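Local coordinates for protein type II restriction enzyme SfiI (PDB 2EZV) that recognises the double-stranded DNA sequence GGCCNNNNNGGCC as a tetramer and cleaves it within the unspecified spacer, leaving 5'-phosphates, at residues T58-I70 against Y80-P94. Residues are numbered along the deposited sequence; the frame is centred on the assembly and turned at random.
Sequences TQYALEVAETYPI and YKRVRWLPSPHGLLP
Pro69 and Arg84 face each other in a single beta bridge, where the chain leaving helix 49-62 runs along the edge strand 80-86 of the PDDEXK nuclease core. Strand 80-86 also pairs with strand 93-104, whose Asp100 and Ala101 belong to the calcium site with Asp79. Two backbone bonds frame the bridge: Trp85 N donates to Tyr68 O (2.8 Å), and Ile70 N reaches Val83 O at 3.1 Å. Thr67, short and branched, adds a third bond: OG1 stands between the backbone N and the carbonyl carbon (chi1 66°), which turns the hydroxyl toward strand 80-86 and Trp85 O (2.8 Å).

The flat indole of Trp85 gives Tyr68 and Ile70 a broad group to pack on. Trp85 CD1 sits over the centre of the Tyr68 ring, the two planes inclined by 41°. Ile70 crosses the indole at about a right angle and lays CG1 on a face of its five-membered ring, 3.6 Å from the centroid, a CH-pi contact. Its other branch, CG2, packs on Val83 CG1, and Leu142 and Leu144 extend this apolar cluster.

Tyr80, with CG anti to the backbone N (chi1 -176°), is long enough to carry its hydroxyl past Leu62 to Glu66. Leu62 CB covers one ring face toward the rim, and the hydroxyl donates to Glu66 OE1 at the ring edge, very short in the model. The carboxylate's other oxygen, OE2, less certainly placed, forms a salt bridge to Arg84 NH1. Its several N-H groups let Arg84 also bond Gln95 through NH2 and, through NH1, a water held by Ala65 O. Glu63 and Arg82 instead pair with Arg82 and Glu63 of another subunit; within the chain, water 1 joins them, donating to Glu63 OE1 and accepting from Arg82 NH2 (3.1 Å).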
loop_
_atom_site.group_PDB
_atom_site.type_symbol
_atom_site.label_atom_id
_atom_site.label_comp_id
_atom_site.label_asym_id
_atom_site.label_seq_id
_atom_site.Cartn_x
_atom_site.Cartn_y
_atom_site.Cartn_z
ATOM N N THR D 58 16.169 7.810 2.086
ATOM C CA THR D 58 15.835 7.672 0.677
ATOM C C THR D 58 14.649 6.738 0.476
ATOM O O THR D 58 13.706 7.057 -0.251
ATOM C CB THR D 58 17.026 7.102 -0.117
ATOM O OG1 THR D 58 18.119 8.026 -0.068
ATOM C CG2 THR D 58 16.636 6.851 -1.567
ATOM N N GLN D 59 14.715 5.570 1.107
ATOM C CA GLN D 59 13.645 4.603 0.986
ATOM C C GLN D 59 12.303 5.138 1.483
ATOM O O GLN D 59 11.300 5.034 0.781
ATOM C CB GLN D 59 13.977 3.316 1.744
ATOM C CG GLN D 59 12.776 2.383 1.831
ATOM C CD GLN D 59 13.067 1.070 2.524
ATOM O OE1 GLN D 59 12.148 0.370 2.941
ATOM N NE2 GLN D 59 14.339 0.722 2.640
ATOM N N TYR D 60 12.287 5.696 2.691
ATOM C CA TYR D 60 11.050 6.220 3.271
ATOM C C TYR D 60 10.488 7.352 2.436
ATOM O O TYR D 60 9.273 7.494 2.301
ATOM C CB TYR D 60 11.285 6.709 4.701
ATOM C CG TYR D 60 11.614 5.607 5.681
ATOM C CD1 TYR D 60 12.463 5.843 6.764
ATOM C CD2 TYR D 60 11.067 4.333 5.542
ATOM C CE1 TYR D 60 12.757 4.841 7.685
ATOM C CE2 TYR D 60 11.351 3.324 6.458
ATOM C CZ TYR D 60 12.196 3.586 7.526
ATOM O OH TYR D 60 12.481 2.594 8.438
ATOM N N ALA D 61 11.383 8.158 1.880
ATOM C CA ALA D 61 10.978 9.272 1.049
ATOM C C ALA D 61 10.346 8.803 -0.257
ATOM O O ALA D 61 9.290 9.304 -0.650
ATOM C CB ALA D 61 12.189 10.168 0.746
ATOM N N LEU D 62 10.975 7.823 -0.907
ATOM C CA LEU D 62 10.516 7.331 -2.205
ATOM C C LEU D 62 9.447 6.243 -2.282
ATOM O O LEU D 62 8.630 6.264 -3.204
ATOM C CB LEU D 62 11.713 6.861 -3.045
ATOM C CG LEU D 62 13.004 7.684 -3.156
ATOM C CD1 LEU D 62 13.629 7.415 -4.521
ATOM C CD2 LEU D 62 12.746 9.160 -2.990
ATOM N N GLU D 63 9.453 5.290 -1.352
ATOM C CA GLU D 63 8.487 4.191 -1.402
ATOM C C GLU D 63 7.053 4.681 -1.366
ATOM O O GLU D 63 6.118 3.980 -1.787
ATOM C CB GLU D 63 8.724 3.197 -0.253
ATOM C CG GLU D 63 8.529 3.751 1.159
ATOM C CD GLU D 63 8.897 2.733 2.244
ATOM O OE1 GLU D 63 9.552 1.712 1.925
ATOM O OE2 GLU D 63 8.546 2.954 3.419
ATOM N N VAL D 64 6.906 5.915 -0.905
ATOM C CA VAL D 64 5.613 6.549 -0.744
ATOM C C VAL D 64 5.119 7.205 -2.045
ATOM O O VAL D 64 3.941 7.532 -2.186
ATOM C CB VAL D 64 5.738 7.567 0.444
ATOM C CG1 VAL D 64 5.468 8.976 -0.004
ATOM C CG2 VAL D 64 4.856 7.132 1.605
ATOM N N ALA D 65 6.026 7.346 -3.010
ATOM C CA ALA D 65 5.722 7.976 -4.287
ATOM C C ALA D 65 5.906 7.031 -5.469
ATOM O O ALA D 65 6.276 7.459 -6.564
ATOM C CB ALA D 65 6.617 9.182 -4.464
ATOM N N GLU D 66 5.640 5.750 -5.256
ATOM C CA GLU D 66 5.815 4.744 -6.304
ATOM C C GLU D 66 4.627 4.683 -7.284
ATOM O O GLU D 66 3.619 5.369 -7.088
ATOM C CB GLU D 66 6.038 3.386 -5.633
ATOM C CG GLU D 66 6.897 2.417 -6.422
ATOM C CD GLU D 66 8.221 3.007 -6.852
ATOM O OE1 GLU D 66 9.087 3.300 -6.000
ATOM O OE2 GLU D 66 8.391 3.181 -8.068
ATOM N N THR D 67 4.761 3.891 -8.350
ATOM C CA THR D 67 3.674 3.742 -9.325
ATOM C C THR D 67 3.387 2.291 -9.714
ATOM O O THR D 67 4.210 1.406 -9.504
ATOM C CB THR D 67 3.939 4.523 -10.652
ATOM O OG1 THR D 67 5.064 3.956 -11.344
ATOM C CG2 THR D 67 4.182 5.996 -10.375
ATOM N N TYR D 68 2.191 2.087 -10.273
ATOM C CA TYR D 68 1.689 0.811 -10.785
ATOM C C TYR D 68 2.737 -0.303 -10.743
ATOM O O TYR D 68 3.446 -0.531 -11.721
ATOM C CB TYR D 68 1.231 1.052 -12.227
ATOM C CG TYR D 68 0.425 -0.041 -12.889
ATOM C CD1 TYR D 68 -0.100 0.156 -14.168
ATOM C CD2 TYR D 68 0.168 -1.258 -12.245
ATOM C CE1 TYR D 68 -0.867 -0.830 -14.797
ATOM C CE2 TYR D 68 -0.600 -2.253 -12.862
ATOM C CZ TYR D 68 -1.116 -2.030 -14.138
ATOM O OH TYR D 68 -1.901 -2.988 -14.750
ATOM N N PRO D 69 2.834 -1.024 -9.616
ATOM C CA PRO D 69 3.812 -2.108 -9.472
ATOM C C PRO D 69 3.692 -3.293 -10.436
ATOM O O PRO D 69 2.595 -3.697 -10.842
ATOM C CB PRO D 69 3.631 -2.561 -8.013
ATOM C CG PRO D 69 3.076 -1.346 -7.322
ATOM C CD PRO D 69 2.088 -0.833 -8.357
ATOM N N ILE D 70 4.845 -3.846 -10.787
ATOM C CA ILE D 70 4.907 -5.019 -11.640
ATOM C C ILE D 70 5.335 -6.139 -10.700
ATOM O O ILE D 70 6.190 -5.935 -9.822
ATOM C CB ILE D 70 5.935 -4.842 -12.780
ATOM C CG1 ILE D 70 5.314 -3.977 -13.883
ATOM C CG2 ILE D 70 6.379 -6.202 -13.309
ATOM C CD1 ILE D 70 6.213 -3.729 -15.079
ATOM N N TYR D 80 17.739 0.975 -3.414
ATOM C CA TYR D 80 16.299 1.018 -3.648
ATOM C C TYR D 80 15.983 0.610 -5.086
ATOM O O TYR D 80 16.527 1.181 -6.028
ATOM C CB TYR D 80 15.806 2.438 -3.370
ATOM C CG TYR D 80 14.317 2.624 -3.486
ATOM C CD1 TYR D 80 13.490 2.528 -2.365
ATOM C CD2 TYR D 80 13.726 2.895 -4.722
ATOM C CE1 TYR D 80 12.120 2.699 -2.470
ATOM C CE2 TYR D 80 12.356 3.069 -4.837
ATOM C CZ TYR D 80 11.556 2.973 -3.710
ATOM O OH TYR D 80 10.198 3.174 -3.823
ATOM N N LYS D 81 15.106 -0.376 -5.255
ATOM C CA LYS D 81 14.748 -0.841 -6.589
ATOM C C LYS D 81 13.301 -1.307 -6.649
ATOM O O LYS D 81 12.785 -1.863 -5.691
ATOM C CB LYS D 81 15.677 -1.985 -7.017
ATOM N N ARG D 82 12.654 -1.076 -7.784
ATOM C CA ARG D 82 11.276 -1.487 -7.980
ATOM C C ARG D 82 11.001 -1.615 -9.468
ATOM O O ARG D 82 11.355 -0.728 -10.242
ATOM C CB ARG D 82 10.298 -0.458 -7.381
ATOM C CG ARG D 82 10.263 -0.368 -5.849
ATOM C CD ARG D 82 9.827 -1.681 -5.176
ATOM N NE ARG D 82 9.755 -1.521 -3.720
ATOM C CZ ARG D 82 9.445 -2.489 -2.857
ATOM N NH1 ARG D 82 9.169 -3.722 -3.285
ATOM N NH2 ARG D 82 9.413 -2.220 -1.556
ATOM N N VAL D 83 10.397 -2.731 -9.866
ATOM C CA VAL D 83 10.020 -2.952 -11.262
ATOM C C VAL D 83 8.574 -2.445 -11.283
ATOM O O VAL D 83 7.748 -2.910 -10.495
ATOM C CB VAL D 83 10.045 -4.454 -11.631
ATOM C CG1 VAL D 83 9.713 -4.636 -13.121
ATOM C CG2 VAL D 83 11.415 -5.052 -11.291
ATOM N N ARG D 84 8.268 -1.505 -12.174
ATOM C CA ARG D 84 6.938 -0.909 -12.206
ATOM C C ARG D 84 6.565 -0.387 -13.592
ATOM O O ARG D 84 7.383 -0.385 -14.500
ATOM C CB ARG D 84 6.923 0.275 -11.238
ATOM C CG ARG D 84 7.885 1.377 -11.713
ATOM C CD ARG D 84 8.097 2.528 -10.753
ATOM N NE ARG D 84 8.781 3.613 -11.459
ATOM C CZ ARG D 84 9.107 4.793 -10.932
ATOM N NH1 ARG D 84 8.833 5.066 -9.666
ATOM N NH2 ARG D 84 9.672 5.723 -11.694
ATOM N N TRP D 85 5.318 0.055 -13.739
ATOM C CA TRP D 85 4.837 0.638 -14.989
ATOM C C TRP D 85 4.891 2.149 -14.788
ATOM O O TRP D 85 4.412 2.666 -13.777
ATOM C CB TRP D 85 3.379 0.258 -15.278
ATOM C CG TRP D 85 3.135 -1.161 -15.662
ATOM C CD1 TRP D 85 2.578 -2.132 -14.891
ATOM C CD2 TRP D 85 3.346 -1.746 -16.955
ATOM N NE1 TRP D 85 2.414 -3.286 -15.623
ATOM C CE2 TRP D 85 2.874 -3.076 -16.893
ATOM C CE3 TRP D 85 3.879 -1.270 -18.164
ATOM C CZ2 TRP D 85 2.917 -3.942 -17.995
ATOM C CZ3 TRP D 85 3.920 -2.133 -19.262
ATOM C CH2 TRP D 85 3.440 -3.453 -19.166
ATOM N N LEU D 86 5.476 2.857 -15.741
ATOM C CA LEU D 86 5.552 4.296 -15.634
ATOM C C LEU D 86 4.635 4.924 -16.680
ATOM O O LEU D 86 4.924 4.894 -17.875
ATOM C CB LEU D 86 6.991 4.768 -15.856
ATOM C CG LEU D 86 7.236 6.281 -15.770
ATOM C CD1 LEU D 86 6.938 6.753 -14.349
ATOM C CD2 LEU D 86 8.683 6.607 -16.157
ATOM N N PRO D 87 3.502 5.487 -16.245
ATOM C CA PRO D 87 2.614 6.100 -17.237
ATOM C C PRO D 87 3.231 7.361 -17.832
ATOM O O PRO D 87 3.883 8.131 -17.130
ATOM C CB PRO D 87 1.342 6.388 -16.439
ATOM C CG PRO D 87 1.830 6.565 -15.051
ATOM C CD PRO D 87 2.898 5.502 -14.901
ATOM N N SER D 88 3.041 7.561 -19.130
ATOM C CA SER D 88 3.575 8.742 -19.795
ATOM C C SER D 88 2.931 8.879 -21.163
ATOM O O SER D 88 2.270 7.973 -21.637
ATOM C CB SER D 88 5.094 8.634 -19.963
ATOM O OG SER D 88 5.421 7.833 -21.078
ATOM N N PRO D 89 3.125 10.021 -21.821
ATOM C CA PRO D 89 2.508 10.161 -23.138
ATOM C C PRO D 89 3.202 9.313 -24.192
ATOM O O PRO D 89 2.658 9.086 -25.267
ATOM C CB PRO D 89 2.608 11.661 -23.402
ATOM C CG PRO D 89 3.859 12.033 -22.683
ATOM C CD PRO D 89 3.755 11.279 -21.391
ATOM N N HIS D 90 4.400 8.832 -23.877
ATOM C CA HIS D 90 5.149 8.007 -24.812
ATOM C C HIS D 90 4.588 6.593 -24.783
ATOM O O HIS D 90 4.852 5.782 -25.678
ATOM C CB HIS D 90 6.623 7.950 -24.417
ATOM C CG HIS D 90 7.189 9.263 -23.981
ATOM N ND1 HIS D 90 7.214 10.374 -24.795
ATOM C CD2 HIS D 90 7.789 9.632 -22.824
ATOM C CE1 HIS D 90 7.806 11.370 -24.160
ATOM N NE2 HIS D 90 8.166 10.944 -22.963
ATOM N N GLY D 91 3.825 6.307 -23.734
ATOM C CA GLY D 91 3.233 4.994 -23.549
ATOM C C GLY D 91 3.389 4.564 -22.097
ATOM O O GLY D 91 4.090 5.228 -21.324
ATOM N N LEU D 92 2.724 3.481 -21.710
ATOM C CA LEU D 92 2.836 2.976 -20.345
ATOM C C LEU D 92 4.096 2.109 -20.339
ATOM O O LEU D 92 4.073 0.928 -20.707
ATOM C CB LEU D 92 1.618 2.142 -19.980
ATOM C CG LEU D 92 1.656 1.536 -18.583
ATOM C CD1 LEU D 92 1.607 2.649 -17.539
ATOM C CD2 LEU D 92 0.468 0.578 -18.423
ATOM N N LEU D 93 5.195 2.715 -19.908
ATOM C CA LEU D 93 6.480 2.051 -19.918
ATOM C C LEU D 93 6.888 1.198 -18.731
ATOM O O LEU D 93 6.869 1.645 -17.580
ATOM C CB LEU D 93 7.570 3.089 -20.162
ATOM C CG LEU D 93 7.342 3.983 -21.379
ATOM C CD1 LEU D 93 8.491 4.975 -21.502
ATOM C CD2 LEU D 93 7.222 3.125 -22.635
ATOM N N PRO D 94 7.246 -0.064 -19.003
ATOM C CA PRO D 94 7.686 -0.970 -17.938
ATOM C C PRO D 94 9.064 -0.402 -17.525
ATOM O O PRO D 94 9.886 -0.048 -18.384
ATOM C CB PRO D 94 7.773 -2.319 -18.652
ATOM C CG PRO D 94 8.127 -1.921 -20.067
ATOM C CD PRO D 94 7.212 -0.745 -20.308
HETATM O O HOH W 1 10.182 0.465 -0.240
HETATM O O HOH W 2 8.941 7.553 -8.056
HETATM O O HOH W 3 1.769 -5.347 -13.715
#